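Local coordinates for outer surface protein (Bacillus cereus ATCC 14579, PDB 1X7F) that is uncharacterised but probably acts as a 6-phospho-N-acetylmuramidase, hydrolysing phosphorylated disaccharides released from cell-wall peptidoglycan, at residues I120-G125 against L141-N146; F173-F178 against G212-N217; Q290-R295 against W378-C383. All coordinates share one frame; numbering follows the deposited sequence.

Contact 1. Residues I120-G125 against L141-N146; sequences IRLDVG and LKIELN
Arg121 and Glu144 pair on adjacent parallel strands, and their side chains meet on the sheet face they share. Along Arg121 the contact with Glu144 OE2 tightens and then relaxes: CB is 3.9 Å from it, CG 3.7 Å and CD 3.1 Å, while NE makes a long salt bridge at 3.8 Å, with OE2 in plane at the guanidinium edge. The chain runs extended from CG to NE, which carries its methylenes past OE2, with the guanidinium and carboxylate planes 73° apart. Arg121 NH1 makes a salt bridge to Asp123 OD1 at 2.8 Å, coming from above that carboxylate plane, and NH2 is bound by Cys170 O and Asn172 OD1. Asn146 ND2 donates in its amide plane to a lone pair of Asp123 O (3.0 Å), while its OD1 accepts from Ser148 N. On the other face, Leu122 CD1 packs on Ile143 CG2 at 3.7 Å beneath helix 129-134, as expected of a beta-alpha-beta unit. Arg57 is the main partner of Glu144, through OE1, and Arg121 is a longer, weaker second one; the partners spread round the guanidinium of Arg121 probably fix its rotation.

Contact 2. Residues F173-F178 against G212-N217; sequences FYPQKF and GPWDIN
Ile216, whose carbonyl O lies 3.4 Å from Pro175 CB, has its own N bonded within its segment: it donates to Asp215 OD2 at 2.8 Å. The bond is bent (132° at the hydrogen) and meets the anti side of the carboxylate, 17° out of its plane; it probably helps to shape the turn that presents Ile216 O to the proline. Across the contact itself the packing is apolar. Pro175 CG comes in at the edge of the Trp214 indole, near the ring plane, 3.9 Å from CD1, and the two side chains cross at a slant. One face of that indole is occupied instead by its own neighbour, with Pro213 CB 3.7 Å above the ring centre. The ring of the same Pro213 also meets Phe173 from the opposite direction, CD lying 4.0 Å from Phe173 CZ. The Phe173 ring also packs edge-to-face with Phe203. Partners outside the segments are Asp218, which shares a backbone hydrogen bond with Pro175, and Gly219, whose N donates to Asn217 OD1. Both segments are irregular loops: 173-178 leads from strand 167-170 to helix 183-195, while the loop holding 212-217 joins strand 201-204 to helix 231-240. Both follow the C-terminal ends of strands in the eight-stranded parallel sheet, consistent with a (beta/alpha) barrel, the end at which TIM barrels usually carry their active sites.

Contact 3. Residues Q290-R295 against W378-C383; sequences QELHVR and WTQFTC
His293 lays its CB over one face of the Phe381 ring, 3.7 Å from the centroid and 21° off the normal, a CH-pi contact in the buried part of the interface. The imidazole itself is slid aside, its plane 29° from the phenyl, so the two rings barely overlap. Both nitrogens have partners outside the two segments, ND1 with Ser306 OG and NE2 with Thr288 O, which probably fixes the ring's rotation. Phe381 CG stands between its backbone N and carbonyl carbon (chi1 64°), bringing the ring back under His293. The backbones of the same two residues form an antiparallel hydrogen-bonded pair: His293 N donates to Phe381 O at 2.9 Å, and Phe381 N to His293 O at 2.9 Å. Segment 290-295 thus supplies the outermost strand of a mixed sheet in the C-terminal family region, alongside strand 380-384. Two more bonds carry the pairing past the strand, Arg295 N to Thr379 O and Trp378 N to Arg295 O. The other face is more open. There Val294 CG2 lies beside Gln380 CG at 3.9 Å, pointing the same way, Leu292 CD1 touches Gln380 CB at 3.6 Å, and Val294 CG1 meets the edge of the exposed Trp378 indole, 4.1 Å from CE3. At the Glu291 end the segments part and a water bridges Glu291 O and Cys383 N, accepting from the latter at 2.8 Å.

From the N terminus, the chain first closes contact 1, a short loop of 15 residues containing helix 129-134, which pairs neighbouring strands of the eight-stranded parallel sheet. It then runs into contact 2, whose 33 intervening residues hold helix 183-195 and strand 201-204; it ties the loop after strand 167-170 to the loop after strand 201-204, the two outermost strands of that sheet as counted. The centres of contacts 1 and 2 are 20 Å apart. Contact 3 comes last, spanning 82 residues to fasten an edge strand in the mixed sheet of the C-terminal region, its centre about 38 Å from either of the others and on the opposite side of the chain's centre. The three follow in series: none nests within or crosses another.

Contact 1. Residues I120-G125 against L141-N146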
loop_
_atom_site.group_PDB
_atom_site.type_symbol
_atom_site.label_atom_id
_atom_site.label_comp_id
_atom_site.label_asym_id
_atom_site.label_seq_id
_atom_site.Cartn_x
_atom_site.Cartn_y
_atom_site.Cartn_z
ATOM N N ILE A 120 -2.346 -19.291 -9.236
ATOM C CA ILE A 120 -0.975 -19.355 -9.726
ATOM C C ILE A 120 -0.610 -18.062 -10.433
ATOM O O ILE A 120 -1.458 -17.444 -11.084
ATOM C CB ILE A 120 -0.756 -20.559 -10.690
ATOM C CG1 ILE A 120 -1.882 -20.647 -11.725
ATOM C CG2 ILE A 120 -0.585 -21.860 -9.908
ATOM C CD1 ILE A 120 -1.458 -21.322 -13.002
ATOM N N ARG A 121 0.654 -17.663 -10.299
ATOM C CA ARG A 121 1.158 -16.501 -11.012
ATOM C C ARG A 121 1.765 -16.890 -12.350
ATOM O O ARG A 121 2.442 -17.920 -12.477
ATOM C CB ARG A 121 2.154 -15.708 -10.164
ATOM C CG ARG A 121 2.438 -14.312 -10.722
ATOM C CD ARG A 121 2.876 -13.286 -9.694
ATOM N NE ARG A 121 3.131 -11.984 -10.304
ATOM C CZ ARG A 121 4.256 -11.676 -10.930
ATOM N NH1 ARG A 121 5.224 -12.573 -11.027
ATOM N NH2 ARG A 121 4.423 -10.475 -11.458
ATOM N N LEU A 122 1.460 -16.078 -13.358
ATOM C CA LEU A 122 2.111 -16.166 -14.655
ATOM C C LEU A 122 3.068 -14.981 -14.741
ATOM O O LEU A 122 2.714 -13.901 -15.224
ATOM C CB LEU A 122 1.094 -16.161 -15.797
ATOM C CG LEU A 122 0.100 -17.324 -15.874
ATOM C CD1 LEU A 122 -0.749 -17.180 -17.116
ATOM C CD2 LEU A 122 0.792 -18.682 -15.851
ATOM N N ASP A 123 4.274 -15.206 -14.227
ATOM C CA ASP A 123 5.349 -14.219 -14.193
ATOM C C ASP A 123 5.702 -13.733 -15.609
ATOM O O ASP A 123 5.891 -12.534 -15.851
ATOM C CB ASP A 123 6.566 -14.854 -13.511
ATOM C CG ASP A 123 7.666 -13.857 -13.220
ATOM O OD1 ASP A 123 7.345 -12.700 -12.870
ATOM O OD2 ASP A 123 8.882 -14.153 -13.302
ATOM N N VAL A 124 5.786 -14.685 -16.534
ATOM C CA VAL A 124 5.946 -14.394 -17.951
ATOM C C VAL A 124 4.675 -14.871 -18.662
ATOM O O VAL A 124 4.075 -15.879 -18.274
ATOM C CB VAL A 124 7.244 -15.047 -18.530
ATOM C CG1 VAL A 124 7.295 -14.962 -20.054
ATOM C CG2 VAL A 124 8.485 -14.393 -17.926
ATOM N N GLY A 125 4.264 -14.123 -19.681
ATOM C CA GLY A 125 3.052 -14.426 -20.427
ATOM C C GLY A 125 3.255 -15.314 -21.640
ATOM O O GLY A 125 4.369 -15.770 -21.930
ATOM N N LEU A 141 -9.179 -22.263 -9.676
ATOM C CA LEU A 141 -7.919 -21.567 -9.431
ATOM C C LEU A 141 -7.901 -20.182 -10.067
ATOM O O LEU A 141 -8.378 -19.996 -11.188
ATOM C CB LEU A 141 -6.745 -22.415 -9.929
ATOM C CG LEU A 141 -6.426 -23.677 -9.117
ATOM C CD1 LEU A 141 -5.650 -24.691 -9.944
ATOM C CD2 LEU A 141 -5.661 -23.318 -7.845
ATOM N N LYS A 142 -7.372 -19.209 -9.330
ATOM C CA LYS A 142 -7.166 -17.857 -9.847
ATOM C C LYS A 142 -5.929 -17.835 -10.741
ATOM O O LYS A 142 -4.932 -18.492 -10.437
ATOM C CB LYS A 142 -6.975 -16.855 -8.702
ATOM C CG LYS A 142 -8.206 -16.580 -7.854
ATOM C CD LYS A 142 -9.187 -15.635 -8.545
ATOM C CE LYS A 142 -10.542 -15.642 -7.856
ATOM N NZ LYS A 142 -11.132 -17.007 -7.825
ATOM N N ILE A 143 -5.996 -17.095 -11.844
ATOM C CA ILE A 143 -4.824 -16.894 -12.693
ATOM C C ILE A 143 -4.291 -15.489 -12.456
ATOM O O ILE A 143 -4.903 -14.510 -12.884
ATOM C CB ILE A 143 -5.142 -17.121 -14.205
ATOM C CG1 ILE A 143 -5.914 -18.441 -14.457
ATOM C CG2 ILE A 143 -3.860 -17.026 -15.045
ATOM C CD1 ILE A 143 -5.231 -19.719 -13.977
ATOM N N GLU A 144 -3.160 -15.401 -11.756
ATOM C CA GLU A 144 -2.511 -14.117 -11.490
ATOM C C GLU A 144 -1.578 -13.698 -12.628
ATOM O O GLU A 144 -0.665 -14.430 -13.003
ATOM C CB GLU A 144 -1.759 -14.129 -10.160
ATOM C CG GLU A 144 -1.175 -12.768 -9.804
ATOM C CD GLU A 144 -0.790 -12.657 -8.349
ATOM O OE1 GLU A 144 -1.595 -12.134 -7.560
ATOM O OE2 GLU A 144 0.316 -13.086 -7.987
ATOM N N LEU A 145 -1.833 -12.516 -13.175
ATOM C CA LEU A 145 -1.028 -11.977 -14.259
ATOM C C LEU A 145 -0.019 -10.959 -13.728
ATOM O O LEU A 145 -0.209 -10.374 -12.657
ATOM C CB LEU A 145 -1.920 -11.323 -15.317
ATOM C CG LEU A 145 -3.047 -12.141 -15.951
ATOM C CD1 LEU A 145 -3.917 -11.212 -16.753
ATOM C CD2 LEU A 145 -2.518 -13.280 -16.827
ATOM N N ASN A 146 1.049 -10.762 -14.489
ATOM C CA ASN A 146 2.053 -9.756 -14.185
ATOM C C ASN A 146 1.527 -8.383 -14.599
ATOM O O ASN A 146 1.289 -8.135 -15.779
ATOM C CB ASN A 146 3.362 -10.084 -14.937
ATOM C CG ASN A 146 4.571 -9.308 -14.405
ATOM O OD1 ASN A 146 4.444 -8.276 -13.731
ATOM N ND2 ASN A 146 5.748 -9.822 -14.693
HETATM O O HOH W 1 1.440 -12.646 -16.877
#

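Contact 2. Residues F173-F178 against G212-N217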
loop_
_atom_site.group_PDB
_atom_site.type_symbol
_atom_site.label_atom_id
_atom_site.label_comp_id
_atom_site.label_asym_id
_atom_site.label_seq_id
_atom_site.Cartn_x
_atom_site.Cartn_y
_atom_site.Cartn_z
ATOM N N PHE A 173 8.467 -7.742 -7.995
ATOM C CA PHE A 173 9.309 -7.000 -7.073
ATOM C C PHE A 173 10.708 -7.026 -7.662
ATOM O O PHE A 173 10.952 -7.769 -8.618
ATOM C CB PHE A 173 9.241 -7.515 -5.619
ATOM C CG PHE A 173 9.593 -8.981 -5.441
ATOM C CD1 PHE A 173 10.806 -9.495 -5.886
ATOM C CD2 PHE A 173 8.724 -9.826 -4.735
ATOM C CE1 PHE A 173 11.143 -10.826 -5.696
ATOM C CE2 PHE A 173 9.039 -11.164 -4.528
ATOM C CZ PHE A 173 10.255 -11.676 -5.021
ATOM N N TYR A 174 11.611 -6.209 -7.106
ATOM C CA TYR A 174 12.935 -5.986 -7.719
ATOM C C TYR A 174 14.063 -6.059 -6.691
ATOM O O TYR A 174 14.280 -5.100 -5.931
ATOM C CB TYR A 174 12.930 -4.662 -8.509
ATOM C CG TYR A 174 11.958 -4.737 -9.652
ATOM C CD1 TYR A 174 10.613 -4.381 -9.478
ATOM C CD2 TYR A 174 12.361 -5.240 -10.902
ATOM C CE1 TYR A 174 9.691 -4.511 -10.533
ATOM C CE2 TYR A 174 11.456 -5.358 -11.963
ATOM C CZ TYR A 174 10.129 -4.999 -11.763
ATOM O OH TYR A 174 9.235 -5.121 -12.805
ATOM N N PRO A 175 14.742 -7.216 -6.653
ATOM C CA PRO A 175 15.817 -7.491 -5.686
ATOM C C PRO A 175 17.064 -6.655 -5.889
ATOM O O PRO A 175 17.810 -6.459 -4.927
ATOM C CB PRO A 175 16.173 -8.973 -5.960
ATOM C CG PRO A 175 14.973 -9.516 -6.705
ATOM C CD PRO A 175 14.503 -8.374 -7.543
ATOM N N GLN A 176 17.322 -6.226 -7.130
ATOM C CA GLN A 176 18.485 -5.389 -7.432
ATOM C C GLN A 176 18.150 -3.907 -7.210
ATOM O O GLN A 176 17.199 -3.389 -7.793
ATOM C CB GLN A 176 19.007 -5.624 -8.866
ATOM C CG GLN A 176 20.256 -4.793 -9.184
ATOM C CD GLN A 176 20.735 -4.881 -10.626
ATOM O OE1 GLN A 176 21.419 -3.980 -11.103
ATOM N NE2 GLN A 176 20.386 -5.958 -11.317
ATOM N N LYS A 177 18.930 -3.229 -6.367
ATOM C CA LYS A 177 18.721 -1.794 -6.121
ATOM C C LYS A 177 18.704 -0.986 -7.446
ATOM O O LYS A 177 19.447 -1.285 -8.393
ATOM C CB LYS A 177 19.729 -1.219 -5.100
ATOM C CG LYS A 177 21.184 -1.402 -5.473
ATOM C CD LYS A 177 22.097 -0.362 -4.816
ATOM C CE LYS A 177 22.371 -0.640 -3.359
ATOM N NZ LYS A 177 23.678 -0.024 -2.976
ATOM N N PHE A 178 17.810 0.002 -7.492
ATOM C CA PHE A 178 17.651 0.904 -8.623
ATOM C C PHE A 178 16.995 0.285 -9.865
ATOM O O PHE A 178 16.872 0.961 -10.893
ATOM C CB PHE A 178 18.970 1.605 -8.965
ATOM C CG PHE A 178 19.465 2.553 -7.880
ATOM C CD1 PHE A 178 20.676 2.320 -7.230
ATOM C CD2 PHE A 178 18.736 3.694 -7.537
ATOM C CE1 PHE A 178 21.163 3.208 -6.263
ATOM C CE2 PHE A 178 19.204 4.579 -6.555
ATOM C CZ PHE A 178 20.429 4.334 -5.922
ATOM N N GLY A 212 14.868 -13.787 0.542
ATOM C CA GLY A 212 14.227 -13.591 -0.753
ATOM C C GLY A 212 14.488 -14.840 -1.579
ATOM O O GLY A 212 15.090 -15.786 -1.080
ATOM N N PRO A 213 14.043 -14.859 -2.834
ATOM C CA PRO A 213 14.269 -16.001 -3.717
ATOM C C PRO A 213 15.729 -16.283 -4.093
ATOM O O PRO A 213 16.105 -17.448 -4.180
ATOM C CB PRO A 213 13.459 -15.642 -4.967
ATOM C CG PRO A 213 13.379 -14.167 -4.946
ATOM C CD PRO A 213 13.254 -13.805 -3.493
ATOM N N TRP A 214 16.533 -15.241 -4.332
ATOM C CA TRP A 214 17.906 -15.421 -4.873
ATOM C C TRP A 214 18.998 -14.951 -3.915
ATOM O O TRP A 214 18.706 -14.489 -2.818
ATOM C CB TRP A 214 18.086 -14.686 -6.213
ATOM C CG TRP A 214 16.825 -14.434 -7.002
ATOM C CD1 TRP A 214 16.179 -13.239 -7.164
ATOM C CD2 TRP A 214 16.065 -15.397 -7.732
ATOM N NE1 TRP A 214 15.065 -13.400 -7.951
ATOM C CE2 TRP A 214 14.974 -14.717 -8.320
ATOM C CE3 TRP A 214 16.195 -16.770 -7.957
ATOM C CZ2 TRP A 214 14.018 -15.363 -9.105
ATOM C CZ3 TRP A 214 15.253 -17.409 -8.750
ATOM C CH2 TRP A 214 14.174 -16.703 -9.308
ATOM N N ASP A 215 20.251 -15.042 -4.354
ATOM C CA ASP A 215 21.403 -14.577 -3.572
ATOM C C ASP A 215 21.403 -13.042 -3.355
ATOM O O ASP A 215 21.577 -12.568 -2.226
ATOM C CB ASP A 215 22.737 -15.096 -4.161
ATOM C CG ASP A 215 22.868 -14.861 -5.683
ATOM O OD1 ASP A 215 23.709 -15.556 -6.302
ATOM O OD2 ASP A 215 22.191 -14.024 -6.346
ATOM N N ILE A 216 21.160 -12.279 -4.415
ATOM C CA ILE A 216 21.055 -10.818 -4.310
ATOM C C ILE A 216 19.697 -10.380 -3.791
ATOM O O ILE A 216 18.654 -10.696 -4.372
ATOM C CB ILE A 216 21.348 -10.129 -5.676
ATOM C CG1 ILE A 216 22.687 -10.599 -6.264
ATOM C CG2 ILE A 216 21.186 -8.576 -5.586
ATOM C CD1 ILE A 216 23.921 -10.352 -5.407
ATOM N N ASN A 217 19.717 -9.637 -2.693
ATOM C CA ASN A 217 18.498 -9.131 -2.092
ATOM C C ASN A 217 18.738 -7.718 -1.546
ATOM O O ASN A 217 19.231 -7.562 -0.443
ATOM C CB ASN A 217 17.986 -10.109 -1.002
ATOM C CG ASN A 217 16.598 -9.718 -0.458
ATOM O OD1 ASN A 217 16.123 -8.607 -0.678
ATOM N ND2 ASN A 217 15.944 -10.646 0.237
#

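Contact 3. Residues Q290-R295 against W378-C383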
loop_
_atom_site.group_PDB
_atom_site.type_symbol
_atom_site.label_atom_id
_atom_site.label_comp_id
_atom_site.label_asym_id
_atom_site.label_seq_id
_atom_site.Cartn_x
_atom_site.Cartn_y
_atom_site.Cartn_z
ATOM N N GLN A 290 -8.941 15.052 16.051
ATOM C CA GLN A 290 -10.297 14.574 16.284
ATOM C C GLN A 290 -11.170 14.747 15.049
ATOM O O GLN A 290 -12.280 14.242 14.993
ATOM C CB GLN A 290 -10.922 15.278 17.506
ATOM C CG GLN A 290 -12.017 14.482 18.145
ATOM C CD GLN A 290 -12.530 15.091 19.438
ATOM O OE1 GLN A 290 -13.599 15.704 19.453
ATOM N NE2 GLN A 290 -11.767 14.928 20.524
ATOM N N GLU A 291 -10.658 15.456 14.060
ATOM C CA GLU A 291 -11.437 15.790 12.880
ATOM C C GLU A 291 -11.083 14.915 11.696
ATOM O O GLU A 291 -9.910 14.632 11.450
ATOM C CB GLU A 291 -11.210 17.265 12.483
ATOM C CG GLU A 291 -11.434 18.277 13.602
ATOM C CD GLU A 291 -12.850 18.252 14.142
ATOM O OE1 GLU A 291 -13.786 18.160 13.316
ATOM O OE2 GLU A 291 -13.026 18.317 15.388
ATOM N N LEU A 292 -12.109 14.503 10.966
ATOM C CA LEU A 292 -11.947 14.018 9.612
ATOM C C LEU A 292 -11.854 15.244 8.703
ATOM O O LEU A 292 -12.852 15.937 8.460
ATOM C CB LEU A 292 -13.126 13.116 9.229
ATOM C CG LEU A 292 -13.214 12.553 7.805
ATOM C CD1 LEU A 292 -11.872 11.983 7.316
ATOM C CD2 LEU A 292 -14.325 11.497 7.720
ATOM N N HIS A 293 -10.641 15.523 8.228
ATOM C CA HIS A 293 -10.384 16.679 7.394
ATOM C C HIS A 293 -10.769 16.423 5.947
ATOM O O HIS A 293 -10.683 15.292 5.467
ATOM C CB HIS A 293 -8.916 17.088 7.493
ATOM C CG HIS A 293 -8.487 17.405 8.887
ATOM N ND1 HIS A 293 -8.875 18.563 9.533
ATOM C CD2 HIS A 293 -7.747 16.700 9.776
ATOM C CE1 HIS A 293 -8.373 18.562 10.758
ATOM N NE2 HIS A 293 -7.686 17.443 10.930
ATOM N N VAL A 294 -11.232 17.473 5.274
ATOM C CA VAL A 294 -11.547 17.407 3.855
ATOM C C VAL A 294 -10.836 18.594 3.227
ATOM O O VAL A 294 -10.958 19.711 3.730
ATOM C CB VAL A 294 -13.079 17.488 3.570
ATOM C CG1 VAL A 294 -13.356 17.524 2.055
ATOM C CG2 VAL A 294 -13.814 16.325 4.206
ATOM N N ARG A 295 -10.058 18.350 2.172
ATOM C CA ARG A 295 -9.515 19.445 1.368
ATOM C C ARG A 295 -10.658 20.052 0.575
ATOM O O ARG A 295 -11.270 19.370 -0.253
ATOM C CB ARG A 295 -8.422 18.954 0.414
ATOM C CG ARG A 295 -7.665 20.095 -0.275
ATOM C CD ARG A 295 -6.493 19.664 -1.167
ATOM N NE ARG A 295 -5.726 20.829 -1.632
ATOM C CZ ARG A 295 -4.764 20.787 -2.551
ATOM N NH1 ARG A 295 -4.134 21.900 -2.897
ATOM N NH2 ARG A 295 -4.429 19.638 -3.126
ATOM N N TRP A 378 -11.430 17.667 -2.512
ATOM C CA TRP A 378 -12.503 16.932 -1.794
ATOM C C TRP A 378 -12.069 15.648 -1.047
ATOM O O TRP A 378 -12.909 14.911 -0.524
ATOM C CB TRP A 378 -13.695 16.624 -2.716
ATOM C CG TRP A 378 -14.379 17.838 -3.301
ATOM C CD1 TRP A 378 -14.625 18.083 -4.630
ATOM C CD2 TRP A 378 -14.928 18.957 -2.584
ATOM N NE1 TRP A 378 -15.287 19.277 -4.781
ATOM C CE2 TRP A 378 -15.491 19.835 -3.544
ATOM C CE3 TRP A 378 -15.009 19.307 -1.222
ATOM C CZ2 TRP A 378 -16.114 21.045 -3.189
ATOM C CZ3 TRP A 378 -15.626 20.518 -0.868
ATOM C CH2 TRP A 378 -16.171 21.367 -1.854
ATOM N N THR A 379 -10.772 15.388 -1.013
ATOM C CA THR A 379 -10.211 14.219 -0.348
ATOM C C THR A 379 -10.356 14.340 1.172
ATOM O O THR A 379 -10.018 15.361 1.767
ATOM C CB THR A 379 -8.709 14.074 -0.734
ATOM O OG1 THR A 379 -8.604 13.825 -2.134
ATOM C CG2 THR A 379 -8.068 12.824 -0.100
ATOM N N GLN A 380 -10.861 13.285 1.784
ATOM C CA GLN A 380 -10.837 13.149 3.229
ATOM C C GLN A 380 -9.504 12.579 3.652
ATOM O O GLN A 380 -8.958 11.715 2.972
ATOM C CB GLN A 380 -11.940 12.203 3.678
ATOM C CG GLN A 380 -13.291 12.602 3.185
ATOM C CD GLN A 380 -14.338 11.551 3.468
ATOM O OE1 GLN A 380 -14.046 10.351 3.497
ATOM N NE2 GLN A 380 -15.565 11.996 3.668
ATOM N N PHE A 381 -8.986 13.063 4.777
ATOM C CA PHE A 381 -7.790 12.499 5.386
ATOM C C PHE A 381 -7.870 12.747 6.886
ATOM O O PHE A 381 -8.644 13.596 7.325
ATOM C CB PHE A 381 -6.510 13.099 4.764
ATOM C CG PHE A 381 -6.355 14.567 5.000
ATOM C CD1 PHE A 381 -5.564 15.034 6.045
ATOM C CD2 PHE A 381 -7.032 15.486 4.208
ATOM C CE1 PHE A 381 -5.442 16.404 6.295
ATOM C CE2 PHE A 381 -6.925 16.853 4.446
ATOM C CZ PHE A 381 -6.120 17.315 5.488
ATOM N N THR A 382 -7.112 11.986 7.671
ATOM C CA THR A 382 -6.892 12.328 9.068
ATOM C C THR A 382 -5.422 12.660 9.323
ATOM O O THR A 382 -4.545 12.420 8.486
ATOM C CB THR A 382 -7.308 11.193 10.027
ATOM O OG1 THR A 382 -6.585 10.010 9.688
ATOM C CG2 THR A 382 -8.797 10.813 9.882
ATOM N N CYS A 383 -5.172 13.203 10.506
ATOM C CA CYS A 383 -3.832 13.382 11.017
ATOM C C CYS A 383 -3.767 12.516 12.239
ATOM O O CYS A 383 -4.691 12.524 13.059
ATOM C CB CYS A 383 -3.567 14.850 11.387
ATOM S SG CYS A 383 -3.436 15.958 9.973
HETATM O O HOH W 2 -7.391 14.043 11.944
#